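PDB 4EOY: microtubule-associated protein 1 light chain 3 from Plasmodium falciparum, which is an Atg8-family, ubiquitin-like autophagy protein that binds a peptide of the conjugation enzyme Atg3, consistent with a role in Atg8 lipidation. Local coordinates for residues Pro33-Ile47 against Asp114-Ser126. The protein carries 3 engineered substitutions. Sequence-based numbering, arbitrary orientation.
Sequences PVVIERANRSNLPII and DGYLYMEYSSESS. Engineered in segment 33-47: Ile36 (natural residue Cys). Engineered in segment 114-126: Ser123 (natural residue Cys), Ser126 (natural residue Cys).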
loop_
_atom_site.group_PDB
_atom_site.type_symbol
_atom_site.label_atom_id
_atom_site.label_comp_id
_atom_site.label_asym_id
_atom_site.label_seq_id
_atom_site.Cartn_x
_atom_site.Cartn_y
_atom_site.Cartn_z
ATOM N N PRO A 33 5.110 7.009 -3.178
ATOM C CA PRO A 33 4.385 5.981 -3.901
ATOM C C PRO A 33 4.423 4.637 -3.166
ATOM O O PRO A 33 5.508 4.112 -2.887
ATOM C CB PRO A 33 5.127 5.910 -5.241
ATOM C CG PRO A 33 6.509 6.366 -4.938
ATOM C CD PRO A 33 6.376 7.370 -3.848
ATOM N N VAL A 34 3.241 4.099 -2.873
ATOM C CA VAL A 34 3.101 2.860 -2.138
ATOM C C VAL A 34 2.257 1.889 -2.946
ATOM O O VAL A 34 1.238 2.288 -3.508
ATOM C CB VAL A 34 2.424 3.098 -0.781
ATOM C CG1 VAL A 34 2.200 1.784 -0.065
ATOM C CG2 VAL A 34 3.266 4.028 0.064
ATOM N N VAL A 35 2.686 0.624 -2.999
ATOM C CA VAL A 35 1.929 -0.450 -3.626
ATOM C C VAL A 35 1.587 -1.483 -2.559
ATOM O O VAL A 35 2.463 -1.915 -1.813
ATOM C CB VAL A 35 2.719 -1.133 -4.757
ATOM C CG1 VAL A 35 1.822 -2.108 -5.528
ATOM C CG2 VAL A 35 3.278 -0.091 -5.705
ATOM N N ILE A 36 0.320 -1.880 -2.488
ATOM C CA ILE A 36 -0.122 -2.879 -1.504
ATOM C C ILE A 36 -0.291 -4.261 -2.138
ATOM O O ILE A 36 -0.892 -4.399 -3.213
ATOM C CB ILE A 36 -1.454 -2.493 -0.848
ATOM C CG1 ILE A 36 -1.927 -3.605 0.092
ATOM C CG2 ILE A 36 -2.519 -2.308 -1.895
ATOM C CD1 ILE A 36 -2.942 -3.139 1.096
ATOM N N GLU A 37 0.207 -5.287 -1.466
ATOM C CA GLU A 37 0.170 -6.643 -2.018
ATOM C C GLU A 37 -0.334 -7.660 -1.007
ATOM O O GLU A 37 -0.018 -7.589 0.182
ATOM C CB GLU A 37 1.565 -7.033 -2.485
ATOM C CG GLU A 37 1.598 -7.622 -3.884
ATOM C CD GLU A 37 1.556 -6.570 -4.978
ATOM O OE1 GLU A 37 2.444 -5.683 -4.998
ATOM O OE2 GLU A 37 0.641 -6.648 -5.827
ATOM N N ARG A 38 -1.137 -8.598 -1.493
ATOM C CA ARG A 38 -1.684 -9.682 -0.699
ATOM C C ARG A 38 -0.630 -10.756 -0.522
ATOM O O ARG A 38 -0.053 -11.218 -1.509
ATOM C CB ARG A 38 -2.876 -10.286 -1.442
ATOM C CG ARG A 38 -3.696 -11.283 -0.645
ATOM C CD ARG A 38 -4.985 -11.561 -1.396
ATOM N NE ARG A 38 -5.818 -12.594 -0.777
ATOM C CZ ARG A 38 -5.873 -13.866 -1.153
ATOM N NH1 ARG A 38 -5.132 -14.335 -2.158
ATOM N NH2 ARG A 38 -6.700 -14.680 -0.526
ATOM N N ALA A 39 -0.409 -11.175 0.726
ATOM C CA ALA A 39 0.773 -11.968 1.074
ATOM C C ALA A 39 0.477 -13.413 1.463
ATOM O O ALA A 39 1.408 -14.208 1.638
ATOM C CB ALA A 39 1.527 -11.291 2.197
ATOM N N ASN A 40 -0.799 -13.747 1.643
ATOM C CA ASN A 40 -1.196 -15.144 1.846
ATOM C C ASN A 40 -2.555 -15.454 1.223
ATOM O O ASN A 40 -3.242 -14.564 0.714
ATOM C CB ASN A 40 -1.142 -15.541 3.330
ATOM C CG ASN A 40 -2.342 -15.074 4.126
ATOM O OD1 ASN A 40 -2.878 -13.983 3.922
ATOM N ND2 ASN A 40 -2.739 -15.887 5.089
ATOM N N ARG A 41 -2.895 -16.734 1.244
ATOM C CA ARG A 41 -4.139 -17.237 0.703
ATOM C C ARG A 41 -5.158 -17.444 1.820
ATOM O O ARG A 41 -5.008 -18.339 2.637
ATOM C CB ARG A 41 -3.868 -18.556 -0.018
ATOM C CG ARG A 41 -2.755 -18.429 -1.053
ATOM C CD ARG A 41 -2.752 -19.592 -2.023
ATOM N NE ARG A 41 -1.728 -19.449 -3.053
ATOM C CZ ARG A 41 -1.839 -18.660 -4.113
ATOM N NH1 ARG A 41 -2.926 -17.907 -4.295
ATOM N NH2 ARG A 41 -0.846 -18.608 -4.995
ATOM N N SER A 42 -6.182 -16.598 1.850
ATOM C CA SER A 42 -7.218 -16.665 2.875
ATOM C C SER A 42 -8.503 -15.972 2.390
ATOM O O SER A 42 -8.683 -15.754 1.201
ATOM C CB SER A 42 -6.693 -16.065 4.199
ATOM O OG SER A 42 -6.462 -14.673 4.128
ATOM N N ASN A 43 -9.392 -15.638 3.315
ATOM C CA ASN A 43 -10.664 -14.981 2.985
ATOM C C ASN A 43 -10.545 -13.479 2.750
ATOM O O ASN A 43 -11.543 -12.808 2.445
ATOM C CB ASN A 43 -11.665 -15.209 4.115
ATOM C CG ASN A 43 -11.211 -14.590 5.428
ATOM O OD1 ASN A 43 -10.013 -14.523 5.711
ATOM N ND2 ASN A 43 -12.167 -14.133 6.234
ATOM N N LEU A 44 -9.337 -12.939 2.922
ATOM C CA LEU A 44 -9.077 -11.546 2.580
ATOM C C LEU A 44 -9.099 -11.361 1.058
ATOM O O LEU A 44 -8.451 -12.128 0.311
ATOM C CB LEU A 44 -7.739 -11.062 3.136
ATOM C CG LEU A 44 -7.585 -10.981 4.654
ATOM C CD1 LEU A 44 -6.236 -10.355 4.989
ATOM C CD2 LEU A 44 -8.706 -10.159 5.280
ATOM N N PRO A 45 -9.855 -10.355 0.593
ATOM C CA PRO A 45 -10.034 -10.149 -0.841
ATOM C C PRO A 45 -8.829 -9.501 -1.519
ATOM O O PRO A 45 -8.067 -8.774 -0.887
ATOM C CB PRO A 45 -11.246 -9.203 -0.893
ATOM C CG PRO A 45 -11.130 -8.403 0.359
ATOM C CD PRO A 45 -10.582 -9.342 1.390
ATOM N N ILE A 46 -8.678 -9.758 -2.811
ATOM C CA ILE A 46 -7.664 -9.086 -3.602
ATOM C C ILE A 46 -8.222 -7.729 -4.015
ATOM O O ILE A 46 -9.218 -7.664 -4.728
ATOM C CB ILE A 46 -7.295 -9.904 -4.841
ATOM C CG1 ILE A 46 -6.644 -11.219 -4.418
ATOM C CG2 ILE A 46 -6.328 -9.122 -5.712
ATOM C CD1 ILE A 46 -6.490 -12.220 -5.538
ATOM N N ILE A 47 -7.594 -6.660 -3.535
ATOM C CA ILE A 47 -8.013 -5.294 -3.866
ATOM C C ILE A 47 -7.623 -4.975 -5.309
ATOM O O ILE A 47 -6.517 -5.308 -5.751
ATOM C CB ILE A 47 -7.451 -4.242 -2.871
ATOM C CG1 ILE A 47 -5.915 -4.199 -2.870
ATOM C CG2 ILE A 47 -7.962 -4.534 -1.477
ATOM C CD1 ILE A 47 -5.324 -3.286 -1.807
ATOM N N ASP A 114 13.237 0.057 -7.202
ATOM C CA ASP A 114 12.410 0.616 -8.272
ATOM C C ASP A 114 11.675 1.924 -7.882
ATOM O O ASP A 114 10.988 2.521 -8.718
ATOM C CB ASP A 114 11.425 -0.436 -8.836
ATOM C CG ASP A 114 10.354 -0.864 -7.843
ATOM O OD1 ASP A 114 10.215 -0.270 -6.759
ATOM O OD2 ASP A 114 9.632 -1.813 -8.179
ATOM N N GLY A 115 11.829 2.361 -6.631
ATOM C CA GLY A 115 11.228 3.618 -6.159
ATOM C C GLY A 115 9.958 3.454 -5.325
ATOM O O GLY A 115 9.503 4.406 -4.694
ATOM N N TYR A 116 9.385 2.247 -5.323
ATOM C CA TYR A 116 8.129 1.978 -4.619
ATOM C C TYR A 116 8.358 1.528 -3.182
ATOM O O TYR A 116 9.350 0.860 -2.874
ATOM C CB TYR A 116 7.313 0.889 -5.344
ATOM C CG TYR A 116 6.516 1.369 -6.536
ATOM C CD1 TYR A 116 5.391 2.185 -6.359
ATOM C CD2 TYR A 116 6.886 1.026 -7.835
ATOM C CE1 TYR A 116 4.660 2.656 -7.440
ATOM C CE2 TYR A 116 6.165 1.497 -8.925
ATOM C CZ TYR A 116 5.048 2.315 -8.715
ATOM O OH TYR A 116 4.308 2.786 -9.784
ATOM N N LEU A 117 7.425 1.895 -2.300
ATOM C CA LEU A 117 7.328 1.264 -1.007
ATOM C C LEU A 117 6.323 0.117 -1.106
ATOM O O LEU A 117 5.113 0.335 -1.296
ATOM C CB LEU A 117 6.899 2.249 0.063
ATOM C CG LEU A 117 6.887 1.682 1.492
ATOM C CD1 LEU A 117 8.305 1.328 1.885
ATOM C CD2 LEU A 117 6.240 2.670 2.459
ATOM N N TYR A 118 6.824 -1.108 -0.972
ATOM C CA TYR A 118 5.974 -2.291 -1.061
ATOM C C TYR A 118 5.520 -2.692 0.316
ATOM O O TYR A 118 6.334 -2.807 1.254
ATOM C CB TYR A 118 6.726 -3.445 -1.707
ATOM C CG TYR A 118 6.884 -3.312 -3.209
ATOM C CD1 TYR A 118 7.963 -2.640 -3.752
ATOM C CD2 TYR A 118 5.954 -3.866 -4.075
ATOM C CE1 TYR A 118 8.107 -2.511 -5.116
ATOM C CE2 TYR A 118 6.100 -3.751 -5.444
ATOM C CZ TYR A 118 7.177 -3.062 -5.956
ATOM O OH TYR A 118 7.298 -2.943 -7.331
ATOM N N MET A 119 4.218 -2.837 0.465
ATOM C CA MET A 119 3.622 -3.256 1.730
ATOM C C MET A 119 2.673 -4.423 1.489
ATOM O O MET A 119 2.053 -4.534 0.420
ATOM C CB MET A 119 2.883 -2.087 2.375
ATOM C CG MET A 119 3.819 -0.975 2.833
ATOM S SD MET A 119 2.892 0.248 3.756
ATOM C CE MET A 119 2.528 -0.628 5.284
ATOM N N GLU A 120 2.570 -5.317 2.459
ATOM C CA GLU A 120 1.812 -6.547 2.241
ATOM C C GLU A 120 0.834 -6.790 3.343
ATOM O O GLU A 120 1.072 -6.397 4.474
ATOM C CB GLU A 120 2.769 -7.740 2.140
ATOM C CG GLU A 120 3.700 -7.677 0.937
ATOM C CD GLU A 120 4.632 -8.855 0.858
ATOM O OE1 GLU A 120 5.254 -9.169 1.893
ATOM O OE2 GLU A 120 4.753 -9.462 -0.236
ATOM N N TYR A 121 -0.284 -7.427 3.016
ATOM C CA TYR A 121 -1.256 -7.783 4.027
ATOM C C TYR A 121 -1.445 -9.284 4.045
ATOM O O TYR A 121 -1.337 -9.964 3.013
ATOM C CB TYR A 121 -2.596 -7.057 3.852
ATOM C CG TYR A 121 -3.350 -7.268 2.542
ATOM C CD1 TYR A 121 -4.272 -8.288 2.394
ATOM C CD2 TYR A 121 -3.200 -6.386 1.489
ATOM C CE1 TYR A 121 -4.988 -8.450 1.226
ATOM C CE2 TYR A 121 -3.905 -6.546 0.307
ATOM C CZ TYR A 121 -4.790 -7.589 0.178
ATOM O OH TYR A 121 -5.486 -7.720 -1.006
ATOM N N SER A 122 -1.689 -9.775 5.255
ATOM C CA SER A 122 -1.902 -11.160 5.516
ATOM C C SER A 122 -3.008 -11.326 6.547
ATOM O O SER A 122 -3.263 -10.424 7.333
ATOM C CB SER A 122 -0.626 -11.783 6.048
ATOM O OG SER A 122 -0.822 -13.171 6.220
ATOM N N SER A 123 -3.657 -12.481 6.529
ATOM C CA SER A 123 -4.612 -12.846 7.593
ATOM C C SER A 123 -3.896 -13.380 8.847
ATOM O O SER A 123 -4.510 -13.489 9.909
ATOM C CB SER A 123 -5.598 -13.896 7.086
ATOM O OG SER A 123 -4.920 -15.071 6.657
ATOM N N GLU A 124 -2.606 -13.700 8.716
ATOM C CA GLU A 124 -1.795 -14.224 9.825
ATOM C C GLU A 124 -0.692 -13.244 10.192
ATOM O O GLU A 124 -0.206 -12.471 9.353
ATOM C CB GLU A 124 -1.164 -15.569 9.441
ATOM C CG GLU A 124 -2.168 -16.666 9.091
ATOM C CD GLU A 124 -1.518 -18.009 8.758
ATOM O OE1 GLU A 124 -0.285 -18.144 8.933
ATOM O OE2 GLU A 124 -2.234 -18.944 8.316
ATOM N N SER A 125 -0.272 -13.300 11.444
ATOM C CA SER A 125 0.693 -12.349 11.972
ATOM C C SER A 125 2.140 -12.661 11.625
ATOM O O SER A 125 3.023 -11.915 12.033
ATOM C CB SER A 125 0.552 -12.277 13.492
ATOM O OG SER A 125 0.739 -13.553 14.068
ATOM N N SER A 126 2.409 -13.731 10.878
ATOM C CA SER A 126 3.795 -14.204 10.744
ATOM C C SER A 126 4.645 -13.437 9.724
ATOM O O SER A 126 5.563 -12.719 10.113
ATOM C CB SER A 126 3.841 -15.701 10.438
ATOM O OG SER A 126 5.187 -16.154 10.397
HETATM O O HOH W 1 3.075 -11.181 -1.789
#
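Ala39 N donates to Tyr121 O at 2.7 Å, nearly along the C=O axis, and the side chain of the same tyrosine holds the loop beyond. Its phenolic OH gives its proton to Pro45 O at 2.8 Å, in the carbonyl plane and on a lone pair, tying the loop after strand 31-38 back onto strand 117-122. The ring reaches that loop because CG of Tyr121 sits between its backbone N and carbonyl carbon (chi1 59°), which leans the ring across the neighbouring strand. Arg38 covers one ring face with its CA, a CH-pi contact 3.9 Å from the ring centroid and 11° off the normal. Ile36, an engineered residue, brings CG1 to the ring edge, while Leu44 CD1 reaches the edge at CD1 of Tyr121. Arg38 runs on in extended form, and its NE donates to Leu44 O at 2.9 Å from above the carbonyl plane, joining the end of strand 31-38 to the loop. Farther along, the Asn40 amide clasps Ser123, itself engineered: Asn40 ND2 donates to Ser123 OG at 2.8 Å, almost exactly in the amide plane, and Asn40 OD1 accepts from Ser123 N at 3.1 Å, from above that plane.

Six backbone hydrogen bonds join the segments, from Leu117 N to Pro33 O through to the Ala39 bond just past the end of strand 31-38. Val34, Ile36, Leu117, Met119 and Tyr121 share the face on which Ile36 and Tyr121 meet helix 60-72. On the other face, Glu37 turns its carboxylate to Lys50 and lies close to a bound calcium ion. Pro33 CB packs on Tyr116 CD1 at 3.9 Å, and both side chains pack against aromatic side chains of the bound peptide. Flanked by antiparallel strands 51-55 and 89-92, this parallel pair forms the centre of the 2-1-4-3 sheet characteristic of the ubiquitin fold.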